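Local structure of STM4351 (Salmonella enterica, 2Y7I) at residues 120-125 with 185-190; 94-99 with 178-183; 8-13 with 68-73. The protein binds arginine with high specificity in the periplasm, probably as the solute-receptor component of an amino acid uptake system. All coordinates share one frame; numbering follows the deposited sequence. Where two conformers were deposited one is given.

Contact 1. Residues 120-125 with 185-190. With ARG (arginine), chain C; ACT (acetate ion), chain G.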
ATOM      1  N   GLY A 120      -3.553 -27.017  -9.074  1.00 16.03           N
ATOM      2  CA  GLY A 120      -4.463 -26.083  -8.392  1.00 15.97           C
ATOM      3  C   GLY A 120      -4.325 -24.609  -8.751  1.00 15.57           C
ATOM      4  O   GLY A 120      -5.084 -23.762  -8.240  1.00 15.21           O
ATOM      5  N   THR A 121      -3.396 -24.307  -9.656  1.00 14.73           N
ATOM      6  CA  THR A 121      -3.064 -22.911  -9.990  1.00 13.50           C
ATOM      7  C   THR A 121      -3.828 -22.343 -11.187  1.00 13.44           C
ATOM      8  O   THR A 121      -4.389 -23.085 -12.006  1.00 13.56           O
ATOM      9  CB  THR A 121      -1.534 -22.709 -10.232  1.00 13.19           C
ATOM     10  OG1 THR A 121      -1.113 -23.450 -11.389  1.00 12.91           O
ATOM     11  CG2 THR A 121      -0.746 -23.148  -9.024  1.00 13.68           C
ATOM     12  N   THR A 122      -3.811 -21.016 -11.282  1.00 12.82           N
ATOM     13  CA  THR A 122      -4.248 -20.291 -12.480  1.00 13.05           C
ATOM     14  C   THR A 122      -3.502 -20.801 -13.703  1.00 12.83           C
ATOM     15  O   THR A 122      -4.082 -20.964 -14.778  1.00 13.43           O
ATOM     16  CB  THR A 122      -3.932 -18.793 -12.333  1.00 12.62           C
ATOM     17  OG1 THR A 122      -2.578 -18.657 -11.896  1.00 12.05           O
ATOM     18  CG2 THR A 122      -4.838 -18.155 -11.280  1.00 11.54           C
ATOM     19  N   HIS A 123      -2.208 -21.049 -13.530  1.00 12.52           N
ATOM     20  CA  HIS A 123      -1.353 -21.475 -14.624  1.00 12.79           C
ATOM     21  C   HIS A 123      -1.789 -22.806 -15.193  1.00 13.38           C
ATOM     22  O   HIS A 123      -1.788 -22.992 -16.413  1.00 14.03           O
ATOM     23  CB  HIS A 123       0.102 -21.530 -14.160  1.00 12.06           C
ATOM     24  CG  HIS A 123       0.516 -20.320 -13.394  1.00 12.87           C
ATOM     25  ND1 HIS A 123       0.449 -19.049 -13.928  1.00 11.87           N
ATOM     26  CD2 HIS A 123       0.955 -20.174 -12.120  1.00 11.68           C
ATOM     27  CE1 HIS A 123       0.856 -18.174 -13.023  1.00 10.76           C
ATOM     28  NE2 HIS A 123       1.163 -18.829 -11.919  1.00 10.81           N
ATOM     29  N   GLN A 124      -2.173 -23.729 -14.313  1.00 13.63           N
ATOM     30  CA  GLN A 124      -2.646 -25.029 -14.743  1.00 14.39           C
ATOM     31  C   GLN A 124      -3.919 -24.875 -15.572  1.00 15.63           C
ATOM     32  O   GLN A 124      -4.039 -25.468 -16.643  1.00 15.07           O
ATOM     33  CB  GLN A 124      -2.900 -25.936 -13.534  1.00 14.73           C
ATOM     34  CG  GLN A 124      -3.549 -27.273 -13.881  1.00 15.87           C
ATOM     35  CD  GLN A 124      -3.664 -28.184 -12.660  1.00 16.84           C
ATOM     36  OE1 GLN A 124      -4.323 -27.842 -11.671  1.00 17.53           O
ATOM     37  NE2 GLN A 124      -3.027 -29.352 -12.734  1.00 17.74           N
ATOM     38  N   ARG A 125      -4.854 -24.061 -15.082  1.00 16.04           N
ATOM     39  CA  ARG A 125      -6.129 -23.872 -15.767  1.00 17.46           C
ATOM     40  C   ARG A 125      -5.922 -23.193 -17.121  1.00 17.52           C
ATOM     41  O   ARG A 125      -6.476 -23.641 -18.136  1.00 18.12           O
ATOM     42  CB  ARG A 125      -7.121 -23.092 -14.896  1.00 18.22           C
ATOM     43  CG  ARG A 125      -8.553 -23.147 -15.418  1.00 22.12           C
ATOM     44  CD  ARG A 125      -9.560 -22.573 -14.411  1.00 26.17           C
ATOM     45  NE  ARG A 125      -9.557 -21.106 -14.354  1.00 27.01           N
ATOM     46  CZ  ARG A 125     -10.305 -20.316 -15.122  1.00 29.21           C
ATOM     47  NH1 ARG A 125     -11.113 -20.833 -16.043  1.00 28.90           N
ATOM     48  NH2 ARG A 125     -10.239 -18.996 -14.974  1.00 29.57           N
ATOM     49  N   ASP A 185      -9.408 -13.573 -18.402  1.00 24.93           N
ATOM     50  CA  ASP A 185     -10.273 -14.643 -17.894  1.00 25.44           C
ATOM     51  C   ASP A 185      -9.524 -15.494 -16.862  1.00 24.06           C
ATOM     52  O   ASP A 185     -10.149 -16.198 -16.060  1.00 23.95           O
ATOM     53  CB  ASP A 185     -10.768 -15.538 -19.038  1.00 26.74           C
ATOM     54  CG  ASP A 185     -11.827 -14.876 -19.890  1.00 29.83           C
ATOM     55  OD1 ASP A 185     -12.473 -13.908 -19.429  1.00 32.47           O
ATOM     56  OD2 ASP A 185     -12.020 -15.332 -21.036  1.00 32.94           O
ATOM     57  N   TYR A 186      -8.188 -15.400 -16.875  1.00 22.18           N
ATOM     58  CA  TYR A 186      -7.313 -16.236 -16.052  1.00 21.02           C
ATOM     59  C   TYR A 186      -6.406 -15.436 -15.117  1.00 20.18           C
ATOM     60  O   TYR A 186      -6.118 -15.873 -14.004  1.00 20.32           O
ATOM     61  CB  TYR A 186      -6.466 -17.160 -16.954  1.00 20.50           C
ATOM     62  CG  TYR A 186      -7.327 -18.116 -17.749  1.00 20.96           C
ATOM     63  CD1 TYR A 186      -7.877 -17.737 -18.970  1.00 20.81           C
ATOM     64  CD2 TYR A 186      -7.627 -19.388 -17.254  1.00 21.41           C
ATOM     65  CE1 TYR A 186      -8.704 -18.595 -19.690  1.00 23.56           C
ATOM     66  CE2 TYR A 186      -8.443 -20.258 -17.976  1.00 22.87           C
ATOM     67  CZ  TYR A 186      -8.976 -19.852 -19.191  1.00 23.34           C
ATOM     68  OH  TYR A 186      -9.790 -20.706 -19.895  1.00 25.36           O
ATOM     69  N   TYR A 187      -5.982 -14.259 -15.563  1.00 19.89           N
ATOM     70  CA  TYR A 187      -4.927 -13.496 -14.888  1.00 19.22           C
ATOM     71  C   TYR A 187      -5.342 -12.062 -14.577  1.00 20.10           C
ATOM     72  O   TYR A 187      -6.249 -11.543 -15.190  1.00 21.18           O
ATOM     73  CB  TYR A 187      -3.662 -13.493 -15.755  1.00 18.66           C
ATOM     74  CG  TYR A 187      -3.031 -14.873 -15.883  1.00 17.25           C
ATOM     75  CD1 TYR A 187      -2.457 -15.493 -14.777  1.00 16.10           C
ATOM     76  CD2 TYR A 187      -3.009 -15.545 -17.103  1.00 16.38           C
ATOM     77  CE1 TYR A 187      -1.884 -16.758 -14.864  1.00 15.27           C
ATOM     78  CE2 TYR A 187      -2.445 -16.817 -17.215  1.00 15.02           C
ATOM     79  CZ  TYR A 187      -1.877 -17.413 -16.083  1.00 15.75           C
ATOM     80  OH  TYR A 187      -1.305 -18.657 -16.161  1.00 15.29           O
ATOM     81  N   GLY A 188      -4.670 -11.433 -13.619  1.00 20.18           N
ATOM     82  CA  GLY A 188      -4.950 -10.039 -13.292  1.00 21.04           C
ATOM     83  C   GLY A 188      -5.833  -9.834 -12.074  1.00 21.32           C
ATOM     84  O   GLY A 188      -6.066  -8.695 -11.670  1.00 21.40           O
ATOM     85  N   LYS A 189      -6.351 -10.922 -11.503  1.00 20.99           N
ATOM     86  CA  LYS A 189      -7.055 -10.838 -10.226  1.00 21.74           C
ATOM     87  C   LYS A 189      -5.992 -10.663  -9.151  1.00 20.97           C
ATOM     88  O   LYS A 189      -4.942 -11.317  -9.192  1.00 20.97           O
ATOM     89  CB  LYS A 189      -7.912 -12.088  -9.966  1.00 21.85           C
ATOM     90  CG  LYS A 189      -9.141 -12.238 -10.891  1.00 24.47           C
ATOM     91  CD  LYS A 189     -10.185 -11.152 -10.620  1.00 28.74           C
ATOM     92  CE  LYS A 189     -11.389 -11.270 -11.547  1.00 31.79           C
ATOM     93  NZ  LYS A 189     -12.474 -10.342 -11.127  1.00 34.27           N
ATOM     94  N   GLY A 190      -6.238  -9.771  -8.204  1.00 20.94           N
ATOM     95  CA  GLY A 190      -5.220  -9.452  -7.190  1.00 19.42           C
ATOM     96  C   GLY A 190      -4.946 -10.621  -6.271  1.00 17.94           C
ATOM     97  O   GLY A 190      -5.691 -11.599  -6.273  1.00 17.89           O
TER
HETATM   98  N   ARG C1245      -0.510 -17.100  -8.488  1.00 13.25           N
HETATM   99  CA  ARG C1245      -0.789 -18.503  -8.928  1.00 13.72           C
HETATM  100  C   ARG C1245      -2.199 -18.902  -8.510  1.00 13.54           C
HETATM  101  O   ARG C1245      -2.617 -20.033  -8.749  1.00 12.77           O
HETATM  102  CB  ARG C1245       0.241 -19.487  -8.336  1.00 13.75           C
HETATM  103  CG  ARG C1245       0.367 -19.420  -6.803  1.00 14.85           C
HETATM  104  CD  ARG C1245       1.283 -20.505  -6.242  1.00 15.37           C
HETATM  105  NE  ARG C1245       1.630 -20.197  -4.852  1.00 12.96           N
HETATM  106  CZ  ARG C1245       2.390 -20.957  -4.065  1.00 12.44           C
HETATM  107  NH1 ARG C1245       2.906 -22.108  -4.503  1.00 12.54           N
HETATM  108  NH2 ARG C1245       2.632 -20.564  -2.832  1.00 13.45           N
HETATM  109  OXT ARG C1245      -2.938 -18.105  -7.901  1.00 13.15           O
HETATM  110  C   ACT G1249      -8.608 -20.921 -10.836  1.00 25.58           C
HETATM  111  O   ACT G1249      -9.229 -20.823  -9.758  1.00 25.00           O
HETATM  112  OXT ACT G1249      -8.990 -20.163 -11.763  1.00 25.78           O
HETATM  113  CH3 ACT G1249      -7.468 -21.882 -11.000  1.00 25.35           C
HETATM  114  O   HOH W   1      -8.105 -18.043 -13.456  1.00 36.11           O
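One face of the Arg125 guanidinium is met by the CD2-CE2 side of the Tyr186 ring, CE2 standing 3.3 Å above the guanidinium plane and over its centre; the two planes are only 26° apart. The rim of the guanidinium is used differently. Arg125 NE donates at 2.8 Å to OXT of an acetate ion, probably from the crystallisation liquor, and NH2 makes a weak bond of 3.0 Å to Asp185 O. Water 1 lies in the same plane, linking Arg125 NH2 to Tyr186 O and the acetate. A bend at chi3 (76°) turns the otherwise extended Arg125 chain into this position, while the Tyr186 hydroxyl is bonded to Asp129.

The His123 ring has Thr122 OG1 over the centre of one face. At its edge, His123 ND1 and Tyr187 OH form a hydrogen bond of 2.9 Å. Neither aromatic ring lies over the other, their planes being inclined by 30°. On the other nitrogen, NE2 bonds Asp160, itself a partner of the bound arginine, so the rotation of the imidazole is held from both ends and the ring stays against the ligand, with NE2 3.6 Å from its CA.

Thr122 N donates to the ligand O at 3.0 Å in a nearly straight bond, and Arg79 also bonds the ligand. Thr121 OG1 caps the helix by accepting from Gln124 N. A helix N terminus presented in this way is consistent with how amino acid receptors of solute-binding protein family 3 hold the alpha-carboxylate.

Contact 2. Residues 94-99 with 178-183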
ATOM      1  N   SER A  94       1.334 -11.051 -14.874  0.70 24.07           N
ATOM      2  CA  SER A  94       1.406 -11.951 -16.023  0.70 23.44           C
ATOM      3  C   SER A  94       2.216 -13.213 -15.730  0.70 22.00           C
ATOM      4  O   SER A  94       3.131 -13.205 -14.898  0.70 22.17           O
ATOM      5  CB  SER A  94       1.971 -11.224 -17.248  0.70 24.22           C
ATOM      6  OG  SER A  94       1.065 -10.236 -17.694  0.70 25.15           O
ATOM      7  N   ALA A  95       1.853 -14.293 -16.411  1.00 20.71           N
ATOM      8  CA  ALA A  95       2.504 -15.571 -16.225  1.00 18.58           C
ATOM      9  C   ALA A  95       3.514 -15.754 -17.353  1.00 17.49           C
ATOM     10  O   ALA A  95       3.309 -15.275 -18.463  1.00 17.53           O
ATOM     11  CB  ALA A  95       1.497 -16.685 -16.222  1.00 18.22           C
ATOM     12  N   VAL A  96       4.605 -16.444 -17.047  1.00 16.04           N
ATOM     13  CA  VAL A  96       5.678 -16.650 -18.006  1.00 14.90           C
ATOM     14  C   VAL A  96       6.126 -18.102 -18.024  1.00 14.18           C
ATOM     15  O   VAL A  96       5.937 -18.845 -17.041  1.00 13.56           O
ATOM     16  CB  VAL A  96       6.900 -15.709 -17.733  1.00 15.52           C
ATOM     17  CG1 VAL A  96       6.523 -14.221 -17.905  1.00 15.37           C
ATOM     18  CG2 VAL A  96       7.514 -15.954 -16.364  1.00 15.46           C
ATOM     19  N   VAL A  97       6.725 -18.504 -19.142  1.00 13.51           N
ATOM     20  CA  VAL A  97       7.395 -19.792 -19.236  1.00 13.12           C
ATOM     21  C   VAL A  97       8.883 -19.527 -19.121  1.00 13.37           C
ATOM     22  O   VAL A  97       9.387 -18.544 -19.661  1.00 14.06           O
ATOM     23  CB  VAL A  97       7.132 -20.510 -20.579  1.00 13.62           C
ATOM     24  CG1 VAL A  97       7.743 -21.920 -20.565  1.00 12.36           C
ATOM     25  CG2 VAL A  97       5.633 -20.584 -20.855  1.00 13.57           C
ATOM     26  N   VAL A  98       9.577 -20.380 -18.375  1.00 12.99           N
ATOM     27  CA  VAL A  98      11.032 -20.392 -18.415  1.00 13.56           C
ATOM     28  C   VAL A  98      11.481 -21.635 -19.187  1.00 14.20           C
ATOM     29  O   VAL A  98      10.949 -22.716 -18.975  1.00 13.68           O
ATOM     30  CB  VAL A  98      11.665 -20.296 -17.009  1.00 13.64           C
ATOM     31  CG1 VAL A  98      11.125 -21.408 -16.042  1.00 13.56           C
ATOM     32  CG2 VAL A  98      13.195 -20.269 -17.100  1.00 14.31           C
ATOM     33  N   THR A  99      12.409 -21.447 -20.131  1.00 14.79           N
ATOM     34  CA  THR A  99      12.955 -22.546 -20.937  1.00 15.37           C
ATOM     35  C   THR A  99      14.463 -22.381 -20.978  1.00 16.23           C
ATOM     36  O   THR A  99      14.982 -21.397 -20.467  1.00 16.56           O
ATOM     37  CB  THR A  99      12.403 -22.552 -22.386  1.00 15.05           C
ATOM     38  OG1 THR A  99      13.026 -21.513 -23.161  1.00 16.69           O
ATOM     39  CG2 THR A  99      10.855 -22.386 -22.403  1.00 14.46           C
ATOM     40  N   ASP A 178       9.673 -15.259 -24.590  1.00 17.21           N
ATOM     41  CA  ASP A 178       9.151 -13.985 -25.083  1.00 18.22           C
ATOM     42  C   ASP A 178       7.630 -13.837 -24.924  1.00 17.92           C
ATOM     43  O   ASP A 178       7.161 -12.801 -24.431  1.00 18.39           O
ATOM     44  CB  ASP A 178       9.599 -13.704 -26.518  1.00 19.17           C
ATOM     45  CG  ASP A 178      11.050 -13.233 -26.596  1.00 19.70           C
ATOM     46  OD1 ASP A 178      11.582 -12.790 -25.555  1.00 20.15           O
ATOM     47  OD2 ASP A 178      11.658 -13.300 -27.692  1.00 19.83           O
ATOM     48  N   GLU A 179       6.865 -14.848 -25.329  1.00 17.54           N
ATOM     49  CA  GLU A 179       5.411 -14.740 -25.233  1.00 17.83           C
ATOM     50  C   GLU A 179       4.964 -15.000 -23.801  1.00 17.59           C
ATOM     51  O   GLU A 179       5.252 -16.057 -23.244  1.00 16.84           O
ATOM     52  CB  GLU A 179       4.686 -15.697 -26.194  1.00 17.78           C
ATOM     53  CG  GLU A 179       3.159 -15.494 -26.167  1.00 17.54           C
ATOM     54  CD  GLU A 179       2.376 -16.416 -27.080  1.00 17.77           C
ATOM     55  OE1 GLU A 179       2.968 -17.295 -27.753  1.00 18.41           O
ATOM     56  OE2 GLU A 179       1.138 -16.261 -27.119  1.00 18.68           O
ATOM     57  N   ARG A 180       4.242 -14.034 -23.236  1.00 18.18           N
ATOM     58  CA  ARG A 180       3.667 -14.166 -21.912  1.00 18.55           C
ATOM     59  C   ARG A 180       2.172 -14.454 -22.003  1.00 18.75           C
ATOM     60  O   ARG A 180       1.564 -14.293 -23.066  1.00 19.15           O
ATOM     61  CB  ARG A 180       3.912 -12.887 -21.113  1.00 19.04           C
ATOM     62  CG  ARG A 180       5.389 -12.542 -21.041  1.00 20.94           C
ATOM     63  CD  ARG A 180       5.681 -11.430 -20.068  1.00 23.74           C
ATOM     64  NE  ARG A 180       7.122 -11.204 -19.996  1.00 25.78           N
ATOM     65  CZ  ARG A 180       7.740 -10.598 -18.986  1.00 28.94           C
ATOM     66  NH1 ARG A 180       7.046 -10.146 -17.940  1.00 28.92           N
ATOM     67  NH2 ARG A 180       9.056 -10.440 -19.029  1.00 31.06           N
ATOM     68  N   ALA A 181       1.591 -14.875 -20.886  1.00 18.37           N
ATOM     69  CA  ALA A 181       0.153 -15.148 -20.804  1.00 19.11           C
ATOM     70  C   ALA A 181      -0.483 -14.131 -19.873  1.00 19.65           C
ATOM     71  O   ALA A 181      -0.051 -13.973 -18.729  1.00 19.33           O
ATOM     72  CB  ALA A 181      -0.101 -16.557 -20.296  1.00 18.26           C
ATOM     73  N   SER A 182      -1.507 -13.448 -20.370  0.70 20.78           N
ATOM     74  CA  SER A 182      -2.136 -12.361 -19.630  0.70 21.65           C
ATOM     75  C   SER A 182      -3.660 -12.437 -19.637  0.70 21.81           C
ATOM     76  O   SER A 182      -4.316 -11.649 -18.941  0.70 21.91           O
ATOM     77  CB  SER A 182      -1.683 -11.007 -20.194  0.70 22.54           C
ATOM     78  OG  SER A 182      -0.379 -10.683 -19.741  0.70 24.24           O
ATOM     79  N   ASP A 183      -4.205 -13.378 -20.415  1.00 21.93           N
ATOM     80  CA  ASP A 183      -5.666 -13.514 -20.625  1.00 22.81           C
ATOM     81  C   ASP A 183      -6.447 -13.163 -19.351  1.00 22.75           C
ATOM     82  O   ASP A 183      -6.294 -13.846 -18.333  1.00 21.99           O
ATOM     83  CB  ASP A 183      -5.994 -14.939 -21.108  1.00 23.32           C
ATOM     84  CG  ASP A 183      -7.472 -15.135 -21.473  1.00 25.15           C
ATOM     85  OD1 ASP A 183      -8.350 -14.411 -20.951  1.00 25.81           O
ATOM     86  OD2 ASP A 183      -7.761 -16.041 -22.282  1.00 27.55           O
TER
HETATM   87  O   HOH W   2       6.673 -16.403 -21.065  1.00 17.18           O
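Arg180 lies along Val96 at the margin of a mixed beta-sheet, where strand 95-100 is antiparallel to the segment that follows edge strand 174-176. Arg180 CB sits 3.6 Å from Ala95 O. With CG beside the backbone N (chi1 -56°), the side chain then runs extended next to Val96, both pointing the same way. CG touches Val96 CG1, CD approaches that same methyl to 3.6 Å, and NE packs on it as well. Farther out, Arg180 CZ is still only 4.0 Å from Val96 CG1, which lies over one face of the guanidinium, offset toward its rim. Val96 CG1 thus accompanies the arginine chain from CG through CZ to NH1, and helix 161-168 adjoins both residues through Val161 and Ile164.

The backbone evidence for strand pairing is one bridge, the hydrogen-bonded pair Ala95 with Ala181. Ala95 N donates to Ala181 O at 3.0 Å and 166°. The return bond from Ala181 N to Ala95 O is also 3.0 Å long, with an angle of 179°. The two methyls of this pair, Ala95 CB and Ala181 CB, are 4.4 Å apart, and both alanines pack on Phe158 of the neighbouring strand. Beyond the bridge, the hydroxyls of Ser94 and Ser182 come together, but each side chain has two conformers and the very short separation makes the details doubtful.

Farther along, Val97 pairs with Met177 and Thr99 with Ala175, so the register has slipped by two residues relative to the alanine bridge. Water 2 occupies the break, accepting from Val97 N at 2.8 Å and donating to Glu179 O at 2.6 Å.

Contact 3. Residues 8-13 with 68-73. With ZN (zinc ion), chain E; ARG (arginine), chain C.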
ATOM      1  N   LEU A   8      -3.180 -16.467  15.115  1.00 27.75           N
ATOM      2  CA  LEU A   8      -3.813 -16.667  13.830  1.00 26.51           C
ATOM      3  C   LEU A   8      -3.004 -17.693  13.033  1.00 25.33           C
ATOM      4  O   LEU A   8      -1.808 -17.494  12.769  1.00 24.72           O
ATOM      5  CB  LEU A   8      -3.889 -15.326  13.096  1.00 26.34           C
ATOM      6  CG  LEU A   8      -4.851 -15.112  11.931  1.00 27.72           C
ATOM      7  CD1 LEU A   8      -6.285 -15.473  12.324  1.00 29.52           C
ATOM      8  CD2 LEU A   8      -4.778 -13.648  11.484  1.00 28.39           C
ATOM      9  N   HIS A   9      -3.658 -18.799  12.677  1.00 24.69           N
ATOM     10  CA  HIS A   9      -2.996 -19.913  11.998  1.00 23.43           C
ATOM     11  C   HIS A   9      -3.175 -19.776  10.485  1.00 21.97           C
ATOM     12  O   HIS A   9      -4.296 -19.844   9.989  1.00 21.55           O
ATOM     13  CB  HIS A   9      -3.545 -21.258  12.504  1.00 24.59           C
ATOM     14  CG  HIS A   9      -3.426 -21.443  13.988  1.00 26.44           C
ATOM     15  ND1 HIS A   9      -4.441 -21.122  14.866  1.00 27.28           N
ATOM     16  CD2 HIS A   9      -2.409 -21.912  14.750  1.00 27.53           C
ATOM     17  CE1 HIS A   9      -4.054 -21.388  16.103  1.00 28.85           C
ATOM     18  NE2 HIS A   9      -2.825 -21.866  16.060  1.00 28.66           N
ATOM     19  N   PHE A  10      -2.068 -19.560   9.777  1.00 20.31           N
ATOM     20  CA  PHE A  10      -2.059 -19.427   8.324  1.00 19.58           C
ATOM     21  C   PHE A  10      -1.565 -20.707   7.687  1.00 19.27           C
ATOM     22  O   PHE A  10      -0.629 -21.329   8.183  1.00 20.09           O
ATOM     23  CB  PHE A  10      -1.107 -18.319   7.884  1.00 19.12           C
ATOM     24  CG  PHE A  10      -1.665 -16.935   8.014  1.00 19.77           C
ATOM     25  CD1 PHE A  10      -1.555 -16.242   9.218  1.00 22.20           C
ATOM     26  CD2 PHE A  10      -2.267 -16.305   6.922  1.00 19.64           C
ATOM     27  CE1 PHE A  10      -2.058 -14.929   9.334  1.00 22.17           C
ATOM     28  CE2 PHE A  10      -2.778 -14.994   7.032  1.00 20.19           C
ATOM     29  CZ  PHE A  10      -2.672 -14.313   8.239  1.00 20.96           C
ATOM     30  N   GLY A  11      -2.198 -21.089   6.584  1.00 18.56           N
ATOM     31  CA  GLY A  11      -1.693 -22.152   5.727  1.00 17.65           C
ATOM     32  C   GLY A  11      -1.049 -21.496   4.524  1.00 16.61           C
ATOM     33  O   GLY A  11      -1.547 -20.481   4.024  1.00 15.95           O
ATOM     34  N   THR A  12       0.063 -22.069   4.072  1.00 16.35           N
ATOM     35  CA  THR A  12       0.765 -21.608   2.879  1.00 15.56           C
ATOM     36  C   THR A  12       1.507 -22.775   2.209  1.00 15.65           C
ATOM     37  O   THR A  12       1.577 -23.887   2.752  1.00 16.76           O
ATOM     38  CB  THR A  12       1.762 -20.446   3.187  1.00 16.06           C
ATOM     39  OG1 THR A  12       2.107 -19.780   1.967  1.00 13.96           O
ATOM     40  CG2 THR A  12       3.031 -20.960   3.853  1.00 16.39           C
ATOM     41  N   SER A  13       2.048 -22.510   1.025  1.00 15.07           N
ATOM     42  CA  SER A  13       2.895 -23.458   0.316  1.00 15.83           C
ATOM     43  C   SER A  13       4.208 -22.770  -0.002  1.00 15.76           C
ATOM     44  O   SER A  13       4.294 -21.987  -0.956  1.00 14.96           O
ATOM     45  CB  SER A  13       2.238 -23.920  -0.981  1.00 15.30           C
ATOM     46  OG  SER A  13       3.028 -24.934  -1.575  1.00 17.45           O
ATOM     47  N   ALA A  68      -6.717 -18.947   8.047  1.00 18.74           N
ATOM     48  CA  ALA A  68      -6.526 -18.150   6.846  1.00 17.67           C
ATOM     49  C   ALA A  68      -5.450 -18.761   5.960  1.00 17.13           C
ATOM     50  O   ALA A  68      -4.651 -19.580   6.411  1.00 17.22           O
ATOM     51  CB  ALA A  68      -6.169 -16.705   7.212  1.00 17.33           C
ATOM     52  N   VAL A  69      -5.465 -18.378   4.690  1.00 16.31           N
ATOM     53  CA  VAL A  69      -4.476 -18.840   3.725  1.00 15.28           C
ATOM     54  C   VAL A  69      -3.864 -17.615   3.076  1.00 14.94           C
ATOM     55  O   VAL A  69      -4.585 -16.697   2.651  1.00 14.81           O
ATOM     56  CB  VAL A  69      -5.121 -19.768   2.650  1.00 15.51           C
ATOM     57  CG1 VAL A  69      -4.251 -19.890   1.411  1.00 14.30           C
ATOM     58  CG2 VAL A  69      -5.384 -21.153   3.234  1.00 15.99           C
ATOM     59  N   ILE A  70      -2.534 -17.589   3.027  1.00 14.41           N
ATOM     60  CA  ILE A  70      -1.813 -16.618   2.214  1.00 14.08           C
ATOM     61  C   ILE A  70      -0.738 -17.381   1.433  1.00 13.91           C
ATOM     62  O   ILE A  70       0.070 -18.114   2.028  1.00 14.39           O
ATOM     63  CB  ILE A  70      -1.264 -15.431   3.069  1.00 14.44           C
ATOM     64  CG1 ILE A  70      -0.861 -14.246   2.177  1.00 14.47           C
ATOM     65  CG2 ILE A  70      -0.114 -15.874   4.016  1.00 15.37           C
ATOM     66  CD1 ILE A  70      -0.413 -12.983   2.962  1.00 14.29           C
ATOM     67  N   ALA A  71      -0.761 -17.266   0.104  1.00 13.57           N
ATOM     68  CA  ALA A  71       0.123 -18.095  -0.733  1.00 13.53           C
ATOM     69  C   ALA A  71       0.265 -17.626  -2.177  1.00 13.21           C
ATOM     70  O   ALA A  71       0.181 -18.432  -3.109  1.00 12.86           O
ATOM     71  CB  ALA A  71      -0.342 -19.569  -0.700  1.00 14.11           C
ATOM     72  N   GLY A  72       0.477 -16.323  -2.368  1.00 13.10           N
ATOM     73  CA  GLY A  72       0.534 -15.752  -3.706  1.00 13.23           C
ATOM     74  C   GLY A  72      -0.702 -16.124  -4.508  1.00 13.44           C
ATOM     75  O   GLY A  72      -0.617 -16.351  -5.707  1.00 13.04           O
ATOM     76  N   MET A  73      -1.856 -16.143  -3.840  1.00 13.16           N
ATOM     77  CA  MET A  73      -3.075 -16.736  -4.399  1.00 13.53           C
ATOM     78  C   MET A  73      -3.996 -15.701  -5.052  1.00 14.12           C
ATOM     79  O   MET A  73      -4.573 -14.854  -4.359  1.00 13.70           O
ATOM     80  CB  MET A  73      -3.834 -17.496  -3.294  1.00 13.77           C
ATOM     81  CG  MET A  73      -5.164 -18.135  -3.746  1.00 13.78           C
ATOM     82  SD  MET A  73      -6.038 -19.048  -2.444  1.00 16.21           S
ATOM     83  CE  MET A  73      -5.002 -20.537  -2.354  1.00 15.56           C
TER
HETATM   84 ZN    ZN E1247      -6.469 -20.784  14.605  1.00 35.83          ZN
HETATM   85  N   ARG C1245      -0.510 -17.100  -8.488  1.00 13.25           N
HETATM   86  CA  ARG C1245      -0.789 -18.503  -8.928  1.00 13.72           C
HETATM   87  C   ARG C1245      -2.199 -18.902  -8.510  1.00 13.54           C
HETATM   88  O   ARG C1245      -2.617 -20.033  -8.749  1.00 12.77           O
HETATM   89  CB  ARG C1245       0.241 -19.487  -8.336  1.00 13.75           C
HETATM   90  CG  ARG C1245       0.367 -19.420  -6.803  1.00 14.85           C
HETATM   91  CD  ARG C1245       1.283 -20.505  -6.242  1.00 15.37           C
HETATM   92  NE  ARG C1245       1.630 -20.197  -4.852  1.00 12.96           N
HETATM   93  CZ  ARG C1245       2.390 -20.957  -4.065  1.00 12.44           C
HETATM   94  NH1 ARG C1245       2.906 -22.108  -4.503  1.00 12.54           N
HETATM   95  NH2 ARG C1245       2.632 -20.564  -2.832  1.00 13.45           N
HETATM   96  OXT ARG C1245      -2.938 -18.105  -7.901  1.00 13.15           O
HETATM   97  O   HOH W   3      -6.856 -22.645  13.588  1.00 38.63           O
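Phe10 and Ala68 point to the same face of the sheet, so the ring is brought beside the small methyl: Ala68 CB lies 4.2 Å from the centroid of the Phe10 ring, 30° off the ring normal, an off-centre CH-pi contact. The Ile70 side chain crosses Phe10 obliquely and sets CG2 3.6 Å from Phe10 CD2. Ala36 and Cys40 of helix 31-42 also pack against this phenylalanine. Val69 is turned to the other face, where Gly11 has no side chain.

Three backbone bonds (Ala68 N to His9 O, Gly11 N to Ala68 O, Ile70 N to Gly11 O) make strands 7-12 and 68-69 parallel neighbours in the sheet of one lobe of the type II periplasmic binding protein fold. Past them, Thr12 OG1 donates to Ile70 O at 2.6 Å, in the carbonyl plane; its position anti to the backbone N (chi1 -163°) points it there.

Farther along both segments, backbone carbonyls meet the ligand. Ala71 O accepts from the arginine NE at 2.9 Å, Ser13 O from its NH2, and Gly72 O from its amino N. At the far end, His9 ND1 binds a zinc ion at 2.1 Å, together with Asp67 and water 3.

How the contacts relate
From the N terminus, contact 3 comes first: the loop from 8-13 to 68-73 closes before either of the others opens, and it ties together parallel strands of the first lobe. Contact 2 opens next at 94-99, contact 1 at 120-125; residues 178-183 then close contact 2 and 185-190 close contact 1, so these two loops cross. The loop after strand 174-176 thus meets first the start of strand 95-100 and then the first turn of helix 122-130. Contacts 1 and 2 touch, with Tyr187 OH 3.4 Å from Ala95 CB. Contacts 1 and 3, centres about 17 Å apart, meet through the bound arginine, while contact 2 lies across the chain's centre from contact 3.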